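Local coordinates for protein 23S rRNA (guanine(2535)-N(1))-methyltransferase (Streptomyces viridochromogenes, PDB 1O9G) that methylates N1 of guanine-2535 in 23S ribosomal RNA, using S-adenosyl-L-methionine as methyl donor, and thereby confers resistance to the antibiotic avilamycin, at residues 18-23 with 128-133; 33-38 with 228-233; 79-84 with 165-170. The protein carries 3 engineered substitutions. All blocks are in the same frame, centred on the assembly; numbering follows the deposited sequence.

Contact 1: 18-23 with 128-133; sequences CGVVLH and AQAARR
At chi1 -178°, V21 sets CG1 opposite its own backbone N and CG2 beside it, a rotation that spreads both methyls against A130 and A131. In this Rossmann-like methyltransferase the contact lays the loop that precedes helix 33-45 against helix 122-140, one of the helices inserted along the chain between the parallel strands 77-84 and 147-151. The two prongs divide the work. CG2 meets A130 CB at 3.6 Å and also approaches A131 CB at 3.9 Å, while CG1 lies 4.0 Å from A131 CB. Beside this fork V20 adds a lighter touch, its CG1 standing 4.0 Å from A130 CB. Because the helix offers just methyl groups here, the valine fork comes close to the backbone itself, consistent with the 5.8 Å between V21 CA and A131 CA. The loop has further ties: G19 N donates to L22 O across its neck at 2.9 Å, V20 O accepts from R112 and V21 O from R108, both of helix 102-119. L105 of that same helix touches the V21 side chain, so two inserted helices share in holding the loop. At the tightest point of the interface, V21 CG2 sits 3.4 Å from A131 N, a methyl resting on a helix peptide.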
ATOM      1  N   CYS A  18     -10.829   8.234   0.914  1.00 18.02           N
ATOM      2  CA  CYS A  18     -10.598   8.105   2.325  1.00 18.52           C
ATOM      3  C   CYS A  18     -11.722   8.775   3.131  1.00 18.82           C
ATOM      4  O   CYS A  18     -12.133   9.899   2.834  1.00 20.35           O
ATOM      5  CB  CYS A  18      -9.245   8.679   2.633  1.00 19.38           C
ATOM      6  SG  CYS A  18      -8.604   8.250   4.251  1.00 23.16           S
ATOM      7  N   GLY A  19     -12.261   8.070   4.118  1.00 17.94           N
ATOM      8  CA  GLY A  19     -13.324   8.575   4.962  1.00 18.76           C
ATOM      9  C   GLY A  19     -14.748   8.286   4.499  1.00 19.10           C
ATOM     10  O   GLY A  19     -15.720   8.750   5.109  1.00 21.78           O
ATOM     11  N   VAL A  20     -14.885   7.546   3.410  1.00 17.09           N
ATOM     12  CA  VAL A  20     -16.191   7.140   2.909  1.00 16.96           C
ATOM     13  C   VAL A  20     -16.418   5.710   3.388  1.00 14.49           C
ATOM     14  O   VAL A  20     -17.108   5.496   4.383  1.00 15.03           O
ATOM     15  CB  VAL A  20     -16.282   7.306   1.364  1.00 17.68           C
ATOM     16  CG1 VAL A  20     -17.619   6.782   0.799  1.00 16.91           C
ATOM     17  CG2 VAL A  20     -16.052   8.750   0.996  1.00 20.27           C
ATOM     18  N   VAL A  21     -15.753   4.735   2.773  1.00 13.16           N
ATOM     19  CA  VAL A  21     -15.761   3.357   3.258  1.00 13.51           C
ATOM     20  C   VAL A  21     -14.448   3.079   4.032  1.00 12.86           C
ATOM     21  O   VAL A  21     -14.440   2.680   5.214  1.00 12.71           O
ATOM     22  CB  VAL A  21     -15.959   2.350   2.118  1.00 13.16           C
ATOM     23  CG1 VAL A  21     -16.021   0.887   2.666  1.00 13.34           C
ATOM     24  CG2 VAL A  21     -17.232   2.703   1.319  1.00 14.09           C
ATOM     25  N   LEU A  22     -13.338   3.267   3.338  1.00 12.47           N
ATOM     26  CA  LEU A  22     -12.019   3.191   3.936  1.00 12.87           C
ATOM     27  C   LEU A  22     -11.865   4.276   4.983  1.00 13.59           C
ATOM     28  O   LEU A  22     -12.487   5.344   4.919  1.00 13.86           O
ATOM     29  CB  LEU A  22     -10.934   3.228   2.860  1.00 13.06           C
ATOM     30  CG  LEU A  22     -10.745   1.927   2.089  1.00 13.93           C
ATOM     31  CD1 LEU A  22     -11.949   1.468   1.283  1.00 15.74           C
ATOM     32  CD2 LEU A  22      -9.500   1.972   1.156  1.00 16.67           C
ATOM     33  N   HIS A  23     -11.024   3.980   5.953  1.00 13.93           N
ATOM     34  CA  HIS A  23     -10.922   4.753   7.182  1.00 15.85           C
ATOM     35  C   HIS A  23      -9.813   5.774   7.127  1.00 17.22           C
ATOM     36  O   HIS A  23      -8.709   5.465   6.673  1.00 16.77           O
ATOM     37  CB  HIS A  23     -10.674   3.817   8.352  1.00 14.98           C
ATOM     38  CG  HIS A  23     -11.829   2.922   8.639  1.00 16.21           C
ATOM     39  ND1 HIS A  23     -11.896   1.608   8.238  1.00 18.43           N
ATOM     40  CD2 HIS A  23     -12.990   3.179   9.274  1.00 16.10           C
ATOM     41  CE1 HIS A  23     -13.043   1.089   8.648  1.00 16.00           C
ATOM     42  NE2 HIS A  23     -13.714   2.017   9.285  1.00 18.71           N
ATOM     43  N   ALA A 128     -22.694   4.038   2.462  1.00 14.68           N
ATOM     44  CA  ALA A 128     -23.247   2.685   2.526  1.00 16.49           C
ATOM     45  C   ALA A 128     -23.307   2.080   1.135  1.00 16.59           C
ATOM     46  O   ALA A 128     -22.913   0.940   0.976  1.00 15.89           O
ATOM     47  CB  ALA A 128     -24.615   2.683   3.184  1.00 17.67           C
ATOM     48  N   GLN A 129     -23.770   2.830   0.134  1.00 16.87           N
ATOM     49  CA  GLN A 129     -23.832   2.340  -1.243  1.00 18.89           C
ATOM     50  C   GLN A 129     -22.435   2.079  -1.819  1.00 17.56           C
ATOM     51  O   GLN A 129     -22.257   1.133  -2.578  1.00 19.08           O
ATOM     52  CB  GLN A 129     -24.660   3.283  -2.146  1.00 20.46           C
ATOM     53  CG  GLN A 129     -24.099   4.709  -2.477  1.00 24.35           C
ATOM     54  CD  GLN A 129     -25.072   5.588  -3.270  1.00 28.92           C
ATOM     55  OE1 GLN A 129     -25.777   6.418  -2.690  1.00 28.66           O
ATOM     56  NE2 GLN A 129     -25.115   5.412  -4.595  1.00 29.99           N
ATOM     57  N   ALA A 130     -21.458   2.904  -1.467  1.00 16.22           N
ATOM     58  CA  ALA A 130     -20.079   2.676  -1.899  1.00 16.37           C
ATOM     59  C   ALA A 130     -19.574   1.335  -1.332  1.00 15.89           C
ATOM     60  O   ALA A 130     -18.898   0.566  -2.015  1.00 16.85           O
ATOM     61  CB  ALA A 130     -19.171   3.830  -1.482  1.00 16.22           C
ATOM     62  N   ALA A 131     -19.911   1.042  -0.083  1.00 15.85           N
ATOM     63  CA  ALA A 131     -19.466  -0.215   0.551  1.00 15.51           C
ATOM     64  C   ALA A 131     -20.116  -1.407  -0.134  1.00 16.30           C
ATOM     65  O   ALA A 131     -19.461  -2.426  -0.319  1.00 17.73           O
ATOM     66  CB  ALA A 131     -19.788  -0.221   2.034  1.00 15.58           C
ATOM     67  N   ARG A 132     -21.393  -1.276  -0.503  1.00 17.46           N
ATOM     68  CA  ARG A 132     -22.101  -2.316  -1.232  1.00 19.66           C
ATOM     69  C   ARG A 132     -21.418  -2.565  -2.579  1.00 19.54           C
ATOM     70  O   ARG A 132     -21.172  -3.714  -2.925  1.00 19.93           O
ATOM     71  CB  ARG A 132     -23.567  -1.938  -1.456  1.00 21.46           C
ATOM     72  CG  ARG A 132     -24.295  -2.863  -2.413  1.00 26.12           C
ATOM     73  CD  ARG A 132     -25.715  -2.405  -2.749  1.00 31.62           C
ATOM     74  NE  ARG A 132     -25.763  -1.070  -3.371  1.00 36.12           N
ATOM     75  CZ  ARG A 132     -25.400  -0.806  -4.635  1.00 40.31           C
ATOM     76  NH1 ARG A 132     -24.925  -1.766  -5.431  1.00 42.00           N
ATOM     77  NH2 ARG A 132     -25.493   0.433  -5.113  1.00 41.47           N
ATOM     78  N   ARG A 133     -21.108  -1.513  -3.327  1.00 18.90           N
ATOM     79  CA  ARG A 133     -20.464  -1.669  -4.629  1.00 19.13           C
ATOM     80  C   ARG A 133     -19.078  -2.315  -4.505  1.00 17.95           C
ATOM     81  O   ARG A 133     -18.719  -3.215  -5.302  1.00 18.98           O
ATOM     82  CB  ARG A 133     -20.361  -0.358  -5.386  1.00 19.90           C
ATOM     83  CG  ARG A 133     -21.686   0.197  -5.900  1.00 23.03           C
ATOM     84  CD  ARG A 133     -21.486   1.356  -6.825  1.00 26.74           C
ATOM     85  NE  ARG A 133     -21.003   2.527  -6.099  1.00 27.85           N
ATOM     86  CZ  ARG A 133     -21.770   3.474  -5.570  1.00 25.22           C
ATOM     87  NH1 ARG A 133     -23.088   3.472  -5.721  1.00 29.12           N
ATOM     88  NH2 ARG A 133     -21.215   4.467  -4.901  1.00 22.58           N
TER

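Contact 2: 33-38 with 228-233; sequences VRLATE and ERLKIG
Helix 33-38 and strand 228-232 run almost antiparallel, with 170° between their N-to-C directions and axes 11.0 Å apart at closest approach, and L35 faces I232 with their CA atoms 7.7 Å apart. That separation is filled by side chains that both elements direct into the gap. L35 carries the contact through one branch: with CG anti to the backbone N (chi1 -178°), its CD1 reaches I232 CG1 at 4.0 Å and L230 CD1 at 4.1 Å, and so lodges against both of these strand residues. L35 and I232 lie alongside each other with their chains running in opposite senses. One helical turn on, chi1 of E38 (178°) carries its methylene towards the strand, E38 CG lying 4.1 Å from L230 CD2; the bend at chi2 then takes the carboxylate off to its own partners. L230 therefore serves two helix residues, a methyl for each. In the fold, this edge strand, hydrogen-bonded to strand 235-241, packs one face of the sheet's antiparallel end on helix 33-45. E38 OE1 accepts from the backbone N of H6 and of A7, and OE2 from R5 N and, in a salt bridge, R42. R42 also pairs with E228, whose OE2 lies 6.2 Å from E38 OE2; the shared arginine probably eases the repulsion of two like charges beside an otherwise apolar interface.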
ATOM      1  N   VAL A  33      -5.516   7.705  -5.123  1.00 16.92           N
ATOM      2  CA  VAL A  33      -5.807   6.424  -5.744  1.00 16.07           C
ATOM      3  C   VAL A  33      -5.157   6.306  -7.117  1.00 17.08           C
ATOM      4  O   VAL A  33      -4.580   5.279  -7.449  1.00 16.56           O
ATOM      5  CB  VAL A  33      -7.318   6.193  -5.841  1.00 18.12           C
ATOM      6  CG1 VAL A  33      -7.621   4.919  -6.594  1.00 18.49           C
ATOM      7  CG2 VAL A  33      -7.931   6.148  -4.412  1.00 19.06           C
ATOM      8  N   ARG A  34      -5.239   7.357  -7.921  1.00 17.85           N
ATOM      9  CA  ARG A  34      -4.693   7.259  -9.266  1.00 19.35           C
ATOM     10  C   ARG A  34      -3.189   6.980  -9.260  1.00 17.96           C
ATOM     11  O   ARG A  34      -2.684   6.185 -10.056  1.00 18.84           O
ATOM     12  CB  ARG A  34      -4.994   8.527 -10.052  1.00 21.79           C
ATOM     13  CG  ARG A  34      -4.594   8.453 -11.492  1.00 24.16           C
ATOM     14  CD  ARG A  34      -4.913   9.686 -12.273  1.00 29.95           C
ATOM     15  NE  ARG A  34      -4.845   9.423 -13.703  1.00 31.90           N
ATOM     16  CZ  ARG A  34      -4.946  10.366 -14.633  1.00 39.39           C
ATOM     17  NH1 ARG A  34      -5.120  11.638 -14.287  1.00 43.12           N
ATOM     18  NH2 ARG A  34      -4.875  10.045 -15.917  1.00 42.91           N
ATOM     19  N   LEU A  35      -2.472   7.639  -8.375  1.00 17.41           N
ATOM     20  CA  LEU A  35      -1.044   7.441  -8.269  1.00 16.77           C
ATOM     21  C   LEU A  35      -0.759   6.052  -7.706  1.00 15.72           C
ATOM     22  O   LEU A  35       0.201   5.391  -8.110  1.00 15.59           O
ATOM     23  CB  LEU A  35      -0.404   8.539  -7.418  1.00 18.69           C
ATOM     24  CG  LEU A  35       1.100   8.479  -7.271  1.00 19.24           C
ATOM     25  CD1 LEU A  35       1.785   8.440  -8.636  1.00 20.32           C
ATOM     26  CD2 LEU A  35       1.608   9.658  -6.471  1.00 20.78           C
ATOM     27  N   ALA A  36      -1.566   5.608  -6.757  1.00 15.43           N
ATOM     28  CA  ALA A  36      -1.370   4.257  -6.196  1.00 14.50           C
ATOM     29  C   ALA A  36      -1.439   3.191  -7.279  1.00 14.37           C
ATOM     30  O   ALA A  36      -0.565   2.315  -7.371  1.00 14.04           O
ATOM     31  CB  ALA A  36      -2.383   3.965  -5.121  1.00 14.87           C
ATOM     32  N   THR A  37      -2.455   3.274  -8.114  1.00 15.24           N
ATOM     33  CA  THR A  37      -2.649   2.255  -9.143  1.00 15.34           C
ATOM     34  C   THR A  37      -1.575   2.385 -10.242  1.00 15.84           C
ATOM     35  O   THR A  37      -1.125   1.389 -10.771  1.00 16.19           O
ATOM     36  CB  THR A  37      -4.073   2.270  -9.671  1.00 17.37           C
ATOM     37  OG1 THR A  37      -4.232   1.178 -10.580  1.00 20.93           O
ATOM     38  CG2 THR A  37      -4.388   3.492 -10.451  1.00 18.41           C
ATOM     39  N   GLU A  38      -1.114   3.601 -10.524  1.00 15.96           N
ATOM     40  CA  GLU A  38      -0.037   3.818 -11.489  1.00 16.21           C
ATOM     41  C   GLU A  38       1.250   3.143 -11.016  1.00 14.97           C
ATOM     42  O   GLU A  38       1.894   2.430 -11.767  1.00 16.58           O
ATOM     43  CB  GLU A  38       0.194   5.316 -11.722  1.00 18.61           C
ATOM     44  CG  GLU A  38       1.339   5.653 -12.670  1.00 19.79           C
ATOM     45  CD  GLU A  38       1.068   5.334 -14.133  1.00 21.71           C
ATOM     46  OE1 GLU A  38      -0.098   5.153 -14.522  1.00 22.92           O
ATOM     47  OE2 GLU A  38       2.040   5.287 -14.918  1.00 25.14           O
ATOM     48  N   GLU A 228      13.257   2.095 -12.414  1.00 22.63           N
ATOM     49  CA  GLU A 228      12.319   3.107 -12.904  1.00 23.72           C
ATOM     50  C   GLU A 228      12.051   4.185 -11.822  1.00 22.40           C
ATOM     51  O   GLU A 228      12.086   3.902 -10.621  1.00 20.85           O
ATOM     52  CB  GLU A 228      10.990   2.435 -13.265  1.00 25.03           C
ATOM     53  CG  GLU A 228      10.133   3.214 -14.241  1.00 27.42           C
ATOM     54  CD  GLU A 228       8.883   2.467 -14.663  1.00 28.03           C
ATOM     55  OE1 GLU A 228       8.945   1.262 -14.974  1.00 31.76           O
ATOM     56  OE2 GLU A 228       7.821   3.096 -14.725  1.00 28.43           O
ATOM     57  N   ARG A 229      11.788   5.406 -12.288  1.00 23.63           N
ATOM     58  CA  ARG A 229      11.402   6.535 -11.467  1.00 23.53           C
ATOM     59  C   ARG A 229      10.190   7.237 -12.064  1.00 24.83           C
ATOM     60  O   ARG A 229       9.958   7.174 -13.256  1.00 27.33           O
ATOM     61  CB  ARG A 229      12.530   7.539 -11.388  1.00 25.18           C
ATOM     62  CG  ARG A 229      13.679   7.121 -10.547  1.00 24.22           C
ATOM     63  CD  ARG A 229      14.765   8.160 -10.568  1.00 26.01           C
ATOM     64  NE  ARG A 229      15.951   7.727  -9.847  1.00 26.43           N
ATOM     65  CZ  ARG A 229      16.070   7.721  -8.529  1.00 25.77           C
ATOM     66  NH1 ARG A 229      15.082   8.133  -7.756  1.00 26.09           N
ATOM     67  NH2 ARG A 229      17.196   7.297  -7.984  1.00 28.57           N
ATOM     68  N   LEU A 230       9.389   7.856 -11.205  1.00 24.07           N
ATOM     69  CA  LEU A 230       8.363   8.781 -11.646  1.00 26.13           C
ATOM     70  C   LEU A 230       8.221   9.983 -10.710  1.00 26.76           C
ATOM     71  O   LEU A 230       8.621   9.936  -9.545  1.00 24.20           O
ATOM     72  CB  LEU A 230       7.029   8.066 -11.916  1.00 28.01           C
ATOM     73  CG  LEU A 230       6.170   7.625 -10.737  1.00 28.67           C
ATOM     74  CD1 LEU A 230       5.666   8.788  -9.885  1.00 30.63           C
ATOM     75  CD2 LEU A 230       4.961   6.836 -11.231  1.00 31.80           C
ATOM     76  N   LYS A 231       7.691  11.068 -11.268  1.00 28.33           N
ATOM     77  CA  LYS A 231       7.375  12.302 -10.554  1.00 30.41           C
ATOM     78  C   LYS A 231       5.974  12.722 -10.959  1.00 32.43           C
ATOM     79  O   LYS A 231       5.721  12.957 -12.148  1.00 35.01           O
ATOM     80  CB  LYS A 231       8.349  13.407 -10.962  1.00 33.30           C
ATOM     81  CG  LYS A 231       9.799  13.115 -10.611  1.00 34.12           C
ATOM     82  CD  LYS A 231      10.745  14.092 -11.317  1.00 39.19           C
ATOM     83  CE  LYS A 231      10.678  15.489 -10.688  1.00 42.78           C
ATOM     84  NZ  LYS A 231      11.262  16.556 -11.557  1.00 49.84           N
ATOM     85  N   ILE A 232       5.053  12.766 -10.000  1.00 27.31           N
ATOM     86  CA  ILE A 232       3.698  13.240 -10.239  1.00 28.90           C
ATOM     87  C   ILE A 232       3.343  14.186  -9.113  1.00 32.17           C
ATOM     88  O   ILE A 232       3.391  13.811  -7.951  1.00 32.26           O
ATOM     89  CB  ILE A 232       2.699  12.057 -10.269  1.00 30.92           C
ATOM     90  CG1 ILE A 232       3.077  11.044 -11.367  1.00 34.79           C
ATOM     91  CG2 ILE A 232       1.267  12.554 -10.439  1.00 39.66           C
ATOM     92  CD1 ILE A 232       2.789  11.495 -12.762  1.00 42.44           C
ATOM     93  N   GLY A 233       2.991  15.417  -9.464  1.00 42.95           N
ATOM     94  CA  GLY A 233       2.713  16.444  -8.477  1.00 55.04           C
ATOM     95  C   GLY A 233       3.927  16.686  -7.586  1.00 52.35           C
ATOM     96  O   GLY A 233       5.091  16.796  -8.085  1.00 51.76           O
TER

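Contact 3: 79-84 with 165-170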
ATOM      1  N   GLN A  79      -2.503 -12.321  -2.037  1.00 13.73           N
ATOM      2  CA  GLN A  79      -2.569 -11.981  -0.616  1.00 13.81           C
ATOM      3  C   GLN A  79      -1.843 -10.665  -0.414  1.00 11.92           C
ATOM      4  O   GLN A  79      -0.979 -10.303  -1.230  1.00 12.04           O
ATOM      5  CB  GLN A  79      -1.916 -13.037   0.266  1.00 18.28           C
ATOM      6  CG  GLN A  79      -0.458 -13.111   0.074  1.00 19.88           C
ATOM      7  CD  GLN A  79       0.224 -14.164   0.903  1.00 28.69           C
ATOM      8  OE1 GLN A  79       0.282 -14.045   2.135  1.00 30.94           O
ATOM      9  NE2 GLN A  79       0.778 -15.188   0.234  1.00 34.47           N
ATOM     10  N   VAL A  80      -2.166  -9.986   0.665  1.00 11.79           N
ATOM     11  CA  VAL A  80      -1.441  -8.808   1.084  1.00 10.31           C
ATOM     12  C   VAL A  80      -0.942  -8.987   2.516  1.00  9.97           C
ATOM     13  O   VAL A  80      -1.531  -9.689   3.334  1.00 12.53           O
ATOM     14  CB  VAL A  80      -2.294  -7.512   0.940  1.00 11.48           C
ATOM     15  CG1 VAL A  80      -2.700  -7.299  -0.492  1.00 13.44           C
ATOM     16  CG2 VAL A  80      -3.522  -7.541   1.790  1.00 14.65           C
ATOM     17  N   ILE A  81       0.179  -8.299   2.767  1.00  9.97           N
ATOM     18  CA  ILE A  81       0.829  -8.301   4.061  1.00  9.83           C
ATOM     19  C   ILE A  81       1.086  -6.867   4.471  1.00 10.12           C
ATOM     20  O   ILE A  81       1.641  -6.104   3.700  1.00 11.11           O
ATOM     21  CB  ILE A  81       2.160  -9.080   4.003  1.00 11.08           C
ATOM     22  CG1 ILE A  81       1.895 -10.507   3.479  1.00 13.96           C
ATOM     23  CG2 ILE A  81       2.815  -9.080   5.362  1.00 13.48           C
ATOM     24  CD1 ILE A  81       3.124 -11.335   3.174  1.00 18.88           C
ATOM     25  N   ALA A  82       0.713  -6.546   5.707  1.00 11.40           N
ATOM     26  CA  ALA A  82       0.954  -5.221   6.272  1.00 11.24           C
ATOM     27  C   ALA A  82       1.824  -5.347   7.517  1.00 11.51           C
ATOM     28  O   ALA A  82       1.627  -6.218   8.358  1.00 12.78           O
ATOM     29  CB  ALA A  82      -0.306  -4.567   6.639  1.00 11.55           C
ATOM     30  N   SER A  83       2.753  -4.427   7.641  1.00 11.33           N
ATOM     31  CA  SER A  83       3.466  -4.297   8.894  1.00 12.03           C
ATOM     32  C   SER A  83       3.957  -2.868   9.089  1.00 12.40           C
ATOM     33  O   SER A  83       4.057  -2.088   8.122  1.00 14.00           O
ATOM     34  CB  SER A  83       4.603  -5.323   8.987  1.00 13.90           C
ATOM     35  OG  SER A  83       5.578  -5.173   7.972  1.00 14.13           O
ATOM     36  N   ASP A  84       4.199  -2.514  10.339  1.00 12.90           N
ATOM     37  CA  ASP A  84       4.725  -1.203  10.723  1.00 15.34           C
ATOM     38  C   ASP A  84       5.234  -1.287  12.159  1.00 18.54           C
ATOM     39  O   ASP A  84       4.966  -2.243  12.858  1.00 17.55           O
ATOM     40  CB  ASP A  84       3.667  -0.114  10.595  1.00 15.84           C
ATOM     41  CG  ASP A  84       4.244   1.254  10.240  1.00 18.48           C
ATOM     42  OD1 ASP A  84       5.379   1.548  10.664  1.00 22.89           O
ATOM     43  OD2 ASP A  84       3.626   2.098   9.578  1.00 20.91           O
ATOM     44  N   ALA A 165       5.780 -15.049   7.359  1.00 18.74           N
ATOM     45  CA  ALA A 165       5.208 -16.354   7.701  1.00 20.08           C
ATOM     46  C   ALA A 165       5.227 -17.325   6.509  1.00 21.65           C
ATOM     47  O   ALA A 165       4.233 -17.966   6.192  1.00 24.95           O
ATOM     48  CB  ALA A 165       3.812 -16.189   8.260  1.00 22.52           C
ATOM     49  N   GLY A 166       6.354 -17.399   5.820  1.00 21.48           N
ATOM     50  CA  GLY A 166       6.504 -18.324   4.716  1.00 24.58           C
ATOM     51  C   GLY A 166       6.134 -17.793   3.348  1.00 25.64           C
ATOM     52  O   GLY A 166       6.396 -18.463   2.363  1.00 29.51           O
ATOM     53  N   SER A 167       5.505 -16.621   3.281  1.00 23.30           N
ATOM     54  CA  SER A 167       5.211 -15.993   1.992  1.00 24.19           C
ATOM     55  C   SER A 167       6.445 -15.296   1.429  1.00 21.86           C
ATOM     56  O   SER A 167       7.307 -14.814   2.174  1.00 22.26           O
ATOM     57  CB  SER A 167       4.108 -14.950   2.130  1.00 23.77           C
ATOM     58  OG  SER A 167       2.907 -15.535   2.572  1.00 30.77           O
ATOM     59  N   ALA A 168       6.507 -15.248   0.106  1.00 20.94           N
ATOM     60  CA  ALA A 168       7.580 -14.585  -0.635  1.00 19.61           C
ATOM     61  C   ALA A 168       6.998 -13.426  -1.455  1.00 17.22           C
ATOM     62  O   ALA A 168       6.565 -13.620  -2.600  1.00 17.41           O
ATOM     63  CB  ALA A 168       8.291 -15.589  -1.535  1.00 22.59           C
ATOM     64  N   PRO A 169       6.931 -12.215  -0.898  1.00 14.75           N
ATOM     65  CA  PRO A 169       6.339 -11.100  -1.649  1.00 13.91           C
ATOM     66  C   PRO A 169       7.006 -10.826  -2.993  1.00 12.66           C
ATOM     67  O   PRO A 169       8.222 -10.813  -3.077  1.00 14.09           O
ATOM     68  CB  PRO A 169       6.499  -9.937  -0.704  1.00 13.18           C
ATOM     69  CG  PRO A 169       6.510 -10.554   0.613  1.00 15.06           C
ATOM     70  CD  PRO A 169       7.281 -11.811   0.468  1.00 14.71           C
ATOM     71  N   ASP A 170       6.183 -10.593  -4.009  1.00 12.50           N
ATOM     72  CA  ASP A 170       6.672 -10.191  -5.319  1.00 12.62           C
ATOM     73  C   ASP A 170       6.824  -8.682  -5.454  1.00 12.12           C
ATOM     74  O   ASP A 170       7.592  -8.228  -6.267  1.00 13.18           O
ATOM     75  CB  ASP A 170       5.727 -10.700  -6.401  1.00 12.72           C
ATOM     76  CG  ASP A 170       5.372 -12.161  -6.213  1.00 13.55           C
ATOM     77  OD1 ASP A 170       6.240 -13.020  -6.478  1.00 15.69           O
ATOM     78  OD2 ASP A 170       4.286 -12.528  -5.723  1.00 15.05           O
TER
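Q79 and S167 meet where strand 77-84, next to the edge strand 147-151, approaches the loop that leads from helix 160-164 into strand 171-175. The CA–CB bond of Q79 points at the loop, and from CB the chain turns CG into the position between the backbone N and the carbonyl carbon (chi1 67°), then runs out fully extended. CB and CG act as a spacer that delivers the amide to the serine. CD comes within 3.4 Å of S167 OG, OE1 within 3.0 Å and NE2 within 3.2 Å, so the hydroxyl sits off the oxygen-nitrogen edge of the amide, tilted out of its plane. The angle CD–OE1–OG is only about 98°, which places OG beside the C=O bond and not beyond its end. A hydrogen bond from S167 OG to Q79 OE1 is possible but not settled, since the serine proton has another acceptor within reach. NE2 has a further partner in a weak hydrogen bond to T54 OG1 of strand 53-57, which ties the amide to the adjacent strand as well.

Two residues along the strand, I81 supplies the apolar part. Its CD1 rests 3.9 Å from S167 CB and 4.3 Å from P169 CG, and T54, W56, V163 and L164 also touch its side chain. The polar pair thus lies towards the outer part of the contact, with the buried isoleucine and proline farther in. This is the packing of a beta-alpha-beta crossover: the connection from strand 147-151 through helix 160-164 passes over strands 77-84 and 53-57 to reach strand 171-175, as in the Rossmann-like class I methyltransferase fold.

How the contacts relate
The three contacts are separate, with centres about 22 to 25 Å apart. Contacts 1 and 2 come nearest, about 6 Å between closest atoms; contact 3 stays about 11 Å from contact 1 and about 12 Å from contact 2. Contacts 2 and 3 reach the same sheet on opposite sides of the chain's centre; contact 1 lies out among the inserted helices. Contact 3 is nested within the loop that contact 2 closes. In this fold the methyl donor generally binds at the C-terminal ends of the parallel strands. Q79 and I81 precede that end of strand 77-84, where D84 lies, and 165-170 enters strand 171-175 from its N-terminal side; by this inference contact 3 is probably away from the donor site.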